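PDB 2IGS: DUF3218 domain-containing protein from Pseudomonas aeruginosa, which is of unknown function but is related to lysozyme-like proteins and may act on a glycan. Local coordinates for residues N18-K21 and G22-R25; K87-C91 and N92-L96; L99-M102 and A103-D107. All blocks are in the same frame, centred on the assembly; numbering follows the deposited sequence. Where two conformers were deposited one is given.

Contact 1: residues N18-K21 and G22-R25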
ATOM      1  N   ASN F  18      26.757  38.607  23.196  1.00 20.45           N
ATOM      2  CA  ASN F  18      27.567  39.329  24.181  1.00 20.95           C
ATOM      3  C   ASN F  18      27.265  40.816  24.201  1.00 21.06           C
ATOM      4  O   ASN F  18      27.158  41.413  25.267  1.00 21.47           O
ATOM      5  CB  ASN F  18      29.063  39.074  23.955  1.00 20.78           C
ATOM      6  CG  ASN F  18      29.525  37.776  24.579  1.00 22.04           C
ATOM      7  OD1 ASN F  18      28.735  37.067  25.211  1.00 22.74           O
ATOM      8  ND2 ASN F  18      30.808  37.459  24.423  1.00 20.62           N
ATOM      9  N   ILE F  19      27.146  41.396  23.014  1.00 21.20           N
ATOM     10  CA  ILE F  19      26.723  42.789  22.828  1.00 21.41           C
ATOM     11  C   ILE F  19      25.280  43.024  23.294  1.00 22.01           C
ATOM     12  O   ILE F  19      24.994  44.019  23.966  1.00 22.31           O
ATOM     13  CB  ILE F  19      26.838  43.197  21.347  1.00 20.90           C
ATOM     14  CG1 ILE F  19      28.313  43.248  20.933  1.00 20.31           C
ATOM     15  CG2 ILE F  19      26.171  44.534  21.109  1.00 20.36           C
ATOM     16  CD1 ILE F  19      28.526  43.319  19.434  1.00 17.62           C
ATOM     17  N   TYR F  20      24.374  42.113  22.936  1.00 21.69           N
ATOM     18  CA  TYR F  20      22.989  42.241  23.336  1.00 21.69           C
ATOM     19  C   TYR F  20      22.738  41.992  24.841  1.00 22.31           C
ATOM     20  O   TYR F  20      21.845  42.622  25.441  1.00 22.32           O
ATOM     21  CB  TYR F  20      22.096  41.392  22.425  1.00 21.77           C
ATOM     22  CG  TYR F  20      21.794  42.107  21.112  1.00 20.39           C
ATOM     23  CD1 TYR F  20      22.731  42.137  20.068  1.00 18.42           C
ATOM     24  CD2 TYR F  20      20.595  42.786  20.941  1.00 19.14           C
ATOM     25  CE1 TYR F  20      22.464  42.823  18.880  1.00 20.90           C
ATOM     26  CE2 TYR F  20      20.315  43.457  19.766  1.00 22.03           C
ATOM     27  CZ  TYR F  20      21.251  43.484  18.742  1.00 22.04           C
ATOM     28  OH  TYR F  20      20.938  44.142  17.581  1.00 21.87           O
ATOM     29  N   LYS F  21      23.535  41.117  25.457  1.00 21.66           N
ATOM     30  CA  LYS F  21      23.533  41.007  26.919  1.00 22.26           C
ATOM     31  C   LYS F  21      23.789  42.404  27.560  1.00 21.52           C
ATOM     32  O   LYS F  21      23.156  42.782  28.549  1.00 20.46           O
ATOM     33  CB  LYS F  21      24.556  39.950  27.373  1.00 21.92           C
ATOM     34  CG  LYS F  21      24.324  39.406  28.780  1.00 23.85           C
ATOM     35  CD  LYS F  21      25.224  38.198  29.116  1.00 24.36           C
ATOM     36  CE  LYS F  21      25.302  38.015  30.637  1.00 29.01           C
ATOM     37  NZ  LYS F  21      25.727  36.643  31.088  1.00 30.06           N
ATOM     38  N   GLY F  22      24.676  43.174  26.935  1.00 21.23           N
ATOM     39  CA  GLY F  22      25.029  44.511  27.379  1.00 21.51           C
ATOM     40  C   GLY F  22      23.939  45.551  27.197  1.00 21.33           C
ATOM     41  O   GLY F  22      23.715  46.365  28.103  1.00 21.29           O
ATOM     42  N   PHE F  23      23.277  45.543  26.033  1.00 21.09           N
ATOM     43  CA  PHE F  23      22.122  46.414  25.803  1.00 21.00           C
ATOM     44  C   PHE F  23      21.008  46.092  26.803  1.00 21.16           C
ATOM     45  O   PHE F  23      20.431  46.996  27.377  1.00 21.42           O
ATOM     46  CB  PHE F  23      21.584  46.309  24.372  1.00 21.11           C
ATOM     47  CG  PHE F  23      22.513  46.843  23.305  1.00 20.44           C
ATOM     48  CD1 PHE F  23      23.298  47.969  23.526  1.00 22.22           C
ATOM     49  CD2 PHE F  23      22.551  46.243  22.055  1.00 22.00           C
ATOM     50  CE1 PHE F  23      24.129  48.472  22.529  1.00 21.60           C
ATOM     51  CE2 PHE F  23      23.382  46.741  21.033  1.00 20.75           C
ATOM     52  CZ  PHE F  23      24.167  47.859  21.281  1.00 21.92           C
ATOM     53  N   ALA F  24      20.733  44.804  27.013  1.00 21.45           N
ATOM     54  CA  ALA F  24      19.625  44.347  27.851  1.00 21.98           C
ATOM     55  C   ALA F  24      19.815  44.720  29.313  1.00 22.32           C
ATOM     56  O   ALA F  24      18.853  45.052  30.008  1.00 22.10           O
ATOM     57  CB  ALA F  24      19.419  42.823  27.715  1.00 21.78           C
ATOM     58  N   ARG F  25      21.060  44.653  29.772  1.00 23.50           N
ATOM     59  CA  ARG F  25      21.396  45.076  31.123  1.00 24.35           C
ATOM     60  C   ARG F  25      21.203  46.596  31.292  1.00 24.57           C
ATOM     61  O   ARG F  25      20.689  47.039  32.317  1.00 24.43           O
ATOM     62  CB  ARG F  25      22.804  44.621  31.519  1.00 24.46           C
ATOM     63  CG  ARG F  25      23.089  44.830  33.000  1.00 25.05           C
ATOM     64  CD  ARG F  25      24.466  44.365  33.430  1.00 25.40           C
ATOM     65  NE  ARG F  25      25.075  45.394  34.269  1.00 28.96           N
ATOM     66  CZ  ARG F  25      24.746  45.641  35.536  1.00 29.80           C
ATOM     67  NH1 ARG F  25      23.817  44.916  36.151  1.00 31.14           N
ATOM     68  NH2 ARG F  25      25.348  46.619  36.190  1.00 29.46           N
TER

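Contact 2: residues K87-C91 and N92-L96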
ATOM      1  N   LYS F  87      15.641  55.369  25.059  1.00 27.94           N
ATOM      2  CA  LYS F  87      15.729  54.164  25.879  1.00 28.08           C
ATOM      3  C   LYS F  87      14.417  53.386  25.932  1.00 27.63           C
ATOM      4  O   LYS F  87      14.435  52.165  25.773  1.00 27.66           O
ATOM      5  CB  LYS F  87      16.294  54.438  27.293  1.00 27.98           C
ATOM      6  CG  LYS F  87      16.352  53.191  28.181  1.00 27.81           C
ATOM      7  CD  LYS F  87      16.972  53.450  29.534  1.00 29.90           C
ATOM      8  CE  LYS F  87      18.393  52.906  29.614  1.00 33.05           C
ATOM      9  NZ  LYS F  87      18.959  53.077  30.985  1.00 34.73           N
ATOM     10  N   GLU F  88      13.291  54.069  26.145  0.50 27.58           N
ATOM     11  CA  GLU F  88      11.997  53.379  26.196  0.50 27.30           C
ATOM     12  C   GLU F  88      11.715  52.505  24.973  0.50 26.94           C
ATOM     13  O   GLU F  88      11.349  51.339  25.128  0.50 26.98           O
ATOM     14  CB  GLU F  88      10.840  54.348  26.441  0.50 27.18           C
ATOM     15  CG  GLU F  88      10.362  54.381  27.889  0.50 27.73           C
ATOM     16  CD  GLU F  88       9.652  53.100  28.319  0.50 27.32           C
ATOM     17  OE1 GLU F  88       9.860  52.668  29.477  0.50 26.89           O
ATOM     18  OE2 GLU F  88       8.889  52.530  27.503  0.50 26.84           O
ATOM     19  N   ARG F  89      11.898  53.059  23.772  1.00 26.93           N
ATOM     20  CA  ARG F  89      11.610  52.328  22.519  1.00 26.72           C
ATOM     21  C   ARG F  89      12.629  51.237  22.238  1.00 26.87           C
ATOM     22  O   ARG F  89      12.272  50.094  21.917  1.00 27.34           O
ATOM     23  CB  ARG F  89      11.550  53.293  21.320  1.00 26.80           C
ATOM     24  CG  ARG F  89      10.741  52.749  20.150  1.00 26.78           C
ATOM     25  CD  ARG F  89      10.692  53.647  18.917  1.00 26.22           C
ATOM     26  NE  ARG F  89       9.748  53.074  17.950  1.00 26.75           N
ATOM     27  CZ  ARG F  89      10.009  52.039  17.137  1.00 26.80           C
ATOM     28  NH1 ARG F  89      11.208  51.448  17.121  1.00 23.67           N
ATOM     29  NH2 ARG F  89       9.058  51.589  16.328  1.00 25.22           N
ATOM     30  N   VAL F  90      13.904  51.601  22.344  1.00 27.05           N
ATOM     31  CA  VAL F  90      14.997  50.672  22.110  1.00 27.06           C
ATOM     32  C   VAL F  90      14.793  49.440  22.995  1.00 27.21           C
ATOM     33  O   VAL F  90      14.859  48.316  22.519  1.00 26.86           O
ATOM     34  CB  VAL F  90      16.373  51.333  22.350  1.00 27.21           C
ATOM     35  CG1 VAL F  90      17.466  50.288  22.423  1.00 27.14           C
ATOM     36  CG2 VAL F  90      16.687  52.387  21.260  1.00 26.08           C
ATOM     37  N   CYS F  91      14.471  49.663  24.261  1.00 27.25           N
ATOM     38  CA  CYS F  91      14.307  48.568  25.210  1.00 27.91           C
ATOM     39  C   CYS F  91      13.020  47.766  25.060  1.00 27.44           C
ATOM     40  O   CYS F  91      13.064  46.545  24.923  1.00 26.89           O
ATOM     41  CB  CYS F  91      14.424  49.100  26.626  1.00 28.04           C
ATOM     42  SG  CYS F  91      16.093  49.686  26.930  1.00 31.53           S
ATOM     43  N   ASN F  92      11.890  48.473  25.076  1.00 27.52           N
ATOM     44  CA  ASN F  92      10.576  47.853  25.162  1.00 27.41           C
ATOM     45  C   ASN F  92       9.841  47.689  23.838  1.00 27.22           C
ATOM     46  O   ASN F  92       8.794  47.052  23.794  1.00 27.23           O
ATOM     47  CB  ASN F  92       9.706  48.617  26.167  1.00 27.71           C
ATOM     48  CG  ASN F  92      10.383  48.773  27.523  1.00 28.72           C
ATOM     49  OD1 ASN F  92      11.163  47.915  27.952  1.00 29.53           O
ATOM     50  ND2 ASN F  92      10.094  49.880  28.203  1.00 31.00           N
ATOM     51  N   VAL F  93      10.372  48.255  22.760  1.00 27.33           N
ATOM     52  CA  VAL F  93       9.807  47.981  21.424  1.00 27.90           C
ATOM     53  C   VAL F  93      10.737  47.139  20.545  1.00 28.22           C
ATOM     54  O   VAL F  93      10.294  46.217  19.867  1.00 28.98           O
ATOM     55  CB  VAL F  93       9.337  49.274  20.693  1.00 27.91           C
ATOM     56  CG1 VAL F  93       8.785  48.953  19.285  1.00 26.30           C
ATOM     57  CG2 VAL F  93       8.283  50.009  21.539  1.00 26.98           C
ATOM     58  N   GLU F  94      12.032  47.425  20.604  1.00 28.97           N
ATOM     59  CA  GLU F  94      13.001  46.805  19.710  1.00 29.01           C
ATOM     60  C   GLU F  94      13.748  45.587  20.271  1.00 28.96           C
ATOM     61  O   GLU F  94      13.730  44.502  19.670  1.00 29.18           O
ATOM     62  CB  GLU F  94      13.978  47.864  19.195  1.00 29.06           C
ATOM     63  CG  GLU F  94      13.264  49.093  18.591  1.00 29.34           C
ATOM     64  CD  GLU F  94      14.201  50.248  18.284  1.00 29.55           C
ATOM     65  OE1 GLU F  94      13.826  51.411  18.527  1.00 31.84           O
ATOM     66  OE2 GLU F  94      15.323  50.008  17.798  1.00 31.47           O
ATOM     67  N   ILE F  95      14.379  45.755  21.422  1.00 28.49           N
ATOM     68  CA  ILE F  95      15.345  44.772  21.892  1.00 28.18           C
ATOM     69  C   ILE F  95      14.791  43.637  22.783  1.00 28.00           C
ATOM     70  O   ILE F  95      14.874  42.453  22.424  1.00 27.59           O
ATOM     71  CB  ILE F  95      16.595  45.466  22.491  1.00 28.04           C
ATOM     72  CG1 ILE F  95      17.293  46.285  21.385  1.00 28.17           C
ATOM     73  CG2 ILE F  95      17.551  44.431  23.107  1.00 28.20           C
ATOM     74  CD1 ILE F  95      18.636  46.918  21.769  1.00 28.50           C
ATOM     75  N   LEU F  96      14.225  43.973  23.935  1.00 27.88           N
ATOM     76  CA  LEU F  96      13.759  42.904  24.831  1.00 27.53           C
ATOM     77  C   LEU F  96      12.665  42.035  24.171  1.00 27.38           C
ATOM     78  O   LEU F  96      12.698  40.811  24.299  1.00 27.13           O
ATOM     79  CB  LEU F  96      13.355  43.455  26.217  1.00 27.39           C
ATOM     80  CG  LEU F  96      14.437  44.257  26.969  1.00 27.09           C
ATOM     81  CD1 LEU F  96      13.965  44.739  28.328  1.00 27.96           C
ATOM     82  CD2 LEU F  96      15.748  43.497  27.120  1.00 27.08           C
TER

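Contact 3: residues L99-M102 and A103-D107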
ATOM      1  N   LEU F  99      14.436  39.637  21.918  1.00 27.32           N
ATOM      2  CA  LEU F  99      15.126  38.593  22.637  1.00 27.42           C
ATOM      3  C   LEU F  99      14.149  37.562  23.180  1.00 28.00           C
ATOM      4  O   LEU F  99      14.365  36.355  23.020  1.00 27.43           O
ATOM      5  CB  LEU F  99      15.963  39.186  23.753  1.00 27.27           C
ATOM      6  CG  LEU F  99      17.183  39.991  23.303  1.00 26.68           C
ATOM      7  CD1 LEU F  99      17.908  40.529  24.507  1.00 25.99           C
ATOM      8  CD2 LEU F  99      18.113  39.133  22.428  1.00 27.72           C
ATOM      9  N   THR F 100      13.078  38.062  23.803  1.00 28.36           N
ATOM     10  CA  THR F 100      11.981  37.243  24.317  1.00 28.92           C
ATOM     11  C   THR F 100      11.372  36.380  23.216  1.00 29.19           C
ATOM     12  O   THR F 100      11.217  35.185  23.405  1.00 29.48           O
ATOM     13  CB  THR F 100      10.884  38.113  24.982  1.00 28.51           C
ATOM     14  OG1 THR F 100      11.439  38.836  26.091  1.00 29.40           O
ATOM     15  CG2 THR F 100       9.767  37.268  25.510  1.00 30.78           C
ATOM     16  N   SER F 101      11.059  36.985  22.069  1.00 29.58           N
ATOM     17  CA  SER F 101      10.299  36.316  21.017  1.00 30.29           C
ATOM     18  C   SER F 101      11.118  35.214  20.351  1.00 29.99           C
ATOM     19  O   SER F 101      10.609  34.113  20.131  1.00 30.55           O
ATOM     20  CB  SER F 101       9.742  37.327  19.990  1.00 30.81           C
ATOM     21  OG  SER F 101      10.346  37.227  18.700  1.00 33.43           O
HETATM   22  N   MSE F 102      12.391  35.495  20.060  1.00 29.15           N
HETATM   23  CA  MSE F 102      13.293  34.472  19.551  1.00 28.36           C
HETATM   24  C   MSE F 102      13.436  33.276  20.467  1.00 28.24           C
HETATM   25  O   MSE F 102      13.516  32.157  19.982  1.00 29.02           O
HETATM   26  CB  MSE F 102      14.672  35.036  19.271  1.00 28.51           C
HETATM   27  CG  MSE F 102      14.762  35.755  17.963  1.00 27.53           C
HETATM   28 SE   MSE F 102      16.544  35.768  17.238  0.65 28.90          SE
HETATM   29  CE  MSE F 102      17.606  35.856  18.860  1.00 26.11           C
ATOM     30  N   ALA F 103      13.471  33.507  21.779  1.00 27.21           N
ATOM     31  CA  ALA F 103      13.651  32.429  22.741  1.00 26.56           C
ATOM     32  C   ALA F 103      12.443  31.504  22.702  1.00 26.19           C
ATOM     33  O   ALA F 103      12.592  30.296  22.603  1.00 26.35           O
ATOM     34  CB  ALA F 103      13.856  32.996  24.148  1.00 25.96           C
ATOM     35  N   GLN F 104      11.249  32.098  22.748  1.00 26.22           N
ATOM     36  CA  GLN F 104       9.981  31.375  22.711  1.00 26.23           C
ATOM     37  C   GLN F 104       9.776  30.637  21.389  1.00 25.40           C
ATOM     38  O   GLN F 104       9.361  29.469  21.387  1.00 25.24           O
ATOM     39  CB  GLN F 104       8.803  32.325  23.004  1.00 26.41           C
ATOM     40  CG  GLN F 104       8.768  32.829  24.459  1.00 27.40           C
ATOM     41  CD  GLN F 104       7.820  34.011  24.696  1.00 28.24           C
ATOM     42  OE1 GLN F 104       7.432  34.724  23.761  1.00 32.22           O
ATOM     43  NE2 GLN F 104       7.456  34.229  25.964  1.00 28.15           N
ATOM     44  N   ASN F 105      10.083  31.301  20.277  1.00 24.38           N
ATOM     45  CA  ASN F 105       9.904  30.683  18.965  1.00 24.01           C
ATOM     46  C   ASN F 105      10.840  29.499  18.737  1.00 24.33           C
ATOM     47  O   ASN F 105      10.398  28.429  18.302  1.00 24.23           O
ATOM     48  CB  ASN F 105       9.924  31.722  17.836  1.00 23.34           C
ATOM     49  CG  ASN F 105       8.645  32.594  17.832  1.00 23.72           C
ATOM     50  OD1 ASN F 105       7.547  32.099  18.120  1.00 22.01           O
ATOM     51  ND2 ASN F 105       8.789  33.892  17.528  1.00 19.72           N
ATOM     52  N   LEU F 106      12.108  29.688  19.095  1.00 24.36           N
ATOM     53  CA  LEU F 106      13.122  28.639  19.065  1.00 24.96           C
ATOM     54  C   LEU F 106      12.787  27.424  19.916  1.00 25.42           C
ATOM     55  O   LEU F 106      13.043  26.277  19.491  1.00 26.45           O
ATOM     56  CB  LEU F 106      14.470  29.204  19.497  1.00 25.16           C
ATOM     57  CG  LEU F 106      15.810  28.669  18.948  1.00 26.62           C
ATOM     58  CD1 LEU F 106      16.775  28.283  20.057  1.00 23.79           C
ATOM     59  CD2 LEU F 106      15.718  27.588  17.853  1.00 24.79           C
ATOM     60  N   ASP F 107      12.239  27.642  21.110  1.00 24.88           N
ATOM     61  CA  ASP F 107      11.866  26.503  21.947  1.00 24.98           C
ATOM     62  C   ASP F 107      10.651  25.748  21.391  1.00 24.31           C
ATOM     63  O   ASP F 107      10.581  24.523  21.498  1.00 24.04           O
ATOM     64  CB  ASP F 107      11.709  26.918  23.417  1.00 25.46           C
ATOM     65  CG  ASP F 107      13.046  27.297  24.060  1.00 27.20           C
ATOM     66  OD1 ASP F 107      14.115  26.865  23.551  1.00 30.85           O
ATOM     67  OD2 ASP F 107      13.037  28.032  25.067  1.00 29.78           O
TER
HETATM   68  O   HOH W   1      11.651  35.015  16.620  1.00 27.53           O

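Contact 1: residues N18-K21 and G22-R25
The edge of the F23 ring is turned to the face of Y20. CD2 of F23 stands over the centre of the Y20 ring, and the two planes meet at 86°, a T-shaped pair with centroids 5.5 Å apart. One face of the F23 ring lies over the carbonyl oxygen of its own helix turn, I19 O, which sits toward the rim. The side chains of I19 and F23 run alongside each other. The CG2 methyl of I19 does the touching, 3.6 Å from CE2 of F23. It is the branch anti to the backbone N, which turns it up the helix to the ring four residues on; CG1 goes the other way. All this happens on consecutive turns of helix 12-27, so the aromatic pair is an i to i+3 contact and the aliphatic one i to i+4. The backbone beneath is regular: A24 N bonds to Y20 O at 2.9 Å, and F23 N to I19 O and R25 N to K21 O continue the pattern. G22 N makes only weak bonds, to N18 O and I19 O. Y20 also meets W42 edge-to-face, and both rings of the pair rest on I79 of helix 63-82.

Contact 2: residues K87-C91 and N92-L96
R89 O takes two backbone bonds, from V93 N at 2.8 Å and from E94 N at 3.0 Å, and this marks a wider pi-type turn at 92-95, followed by the i to i+5 bonds of I95 N to V90 O and L96 N to C91 O. The widened turn is consistent with the side chain of R89 meeting a residue five positions on. R89 extends outward from the helix, CG anti to the backbone N (chi1 -157°), and its end crosses E94 at about a right angle. NH1 meets E94 OE1 at 3.0 Å in a salt bridge. E94 OE1 lies close to the guanidinium plane, but the carboxylate is turned 55° from it and NH1 comes to OE1 from above the carboxylate plane. Over one face of the guanidinium sits CG1 of V93, 3.9 Å above its centre. One turn back, N92 ND2 donates to E88 OE2 at 3.0 Å in the conformer of E88 given. E88 was modelled in two conformers, which makes this bond less certain. On the buried side CG1 of V90 packs against CD1 of I95, 3.6 Å away, the two chains lying flank to flank. C91 is joined by a disulfide to C27, tying the start of this helix to the end of helix 12-27. R89 NH2 also pairs with D172, and E94 OE2 with R82. The charges therefore alternate along a chain of four side chains, which would be expected to favour the ionised forms of R89 and E94 and to hold both in place.

Contact 3: residues L99-M102 and A103-D107
T100 and Q104 are neighbours on successive turns of helix 87-113, and their side chains extend in a common direction. The methyl CG2 of T100 is the branch anti to the backbone N, and this aims it up the helix at the amide of Q104. It touches that group at NE2, 3.8 Å away, and OE1 is almost as near. The CG and CD of Q104 pass over the carbonyl oxygen of T100. The hydroxyl OG1 of T100 hydrogen-bonds back to L96 O. S101 and N105 form a second i to i+4 pair. Their polar ends do not bond directly: OG and ND2 are 3.9 Å apart. A water spans the gap, accepting from N105 ND2 at 3.2 Å and making a weak bond to S101 OG. N105 has its CG anti to the carbonyl carbon (chi1 -71°), which folds the amide back over S101 O, the acceptor of its own backbone N. ND2 has a stronger partner in the backbone of T168. Both residues are buried. T168 O and the water give N105 ND2 two acceptors, while S101 OG has weak bonds to the same two. The backbone keeps a regular helical pattern. N105 N bonds to S101 O at 2.9 Å, and Q104 N to T100 O and L106 N to M102 O follow the same i to i+4 rule. M102, a selenomethionine, packs against A41 and W42 of helix 35-48. L99 and L106 meet the same helix, at T38 and E40. S101 and N105 lie on the side of helix 203-216, against T208, A212 and A215.

Contacts 2 and 3 follow each other along helix 87-113, their centres about 16 Å apart, and adjoin in sequence without other touch. Contact 1 belongs to helix 12-27, which packs on that helix. It lies nearer to contact 2, with centres about 12 Å apart. There A24 CB meets L96 CD2 at 3.8 Å and F23 CB meets I95 CD1 at 4.0 Å. Y20 rests on I95 as well. The touch with contact 3 is slighter, A24 CB to L99 CD1 at 4.2 Å. W42 of helix 35-48 joins contacts 1 and 3, since both Y20 and M102 reach it. No active site or ligand has been identified among these residues, so the relation is one of packing within the helical bundle.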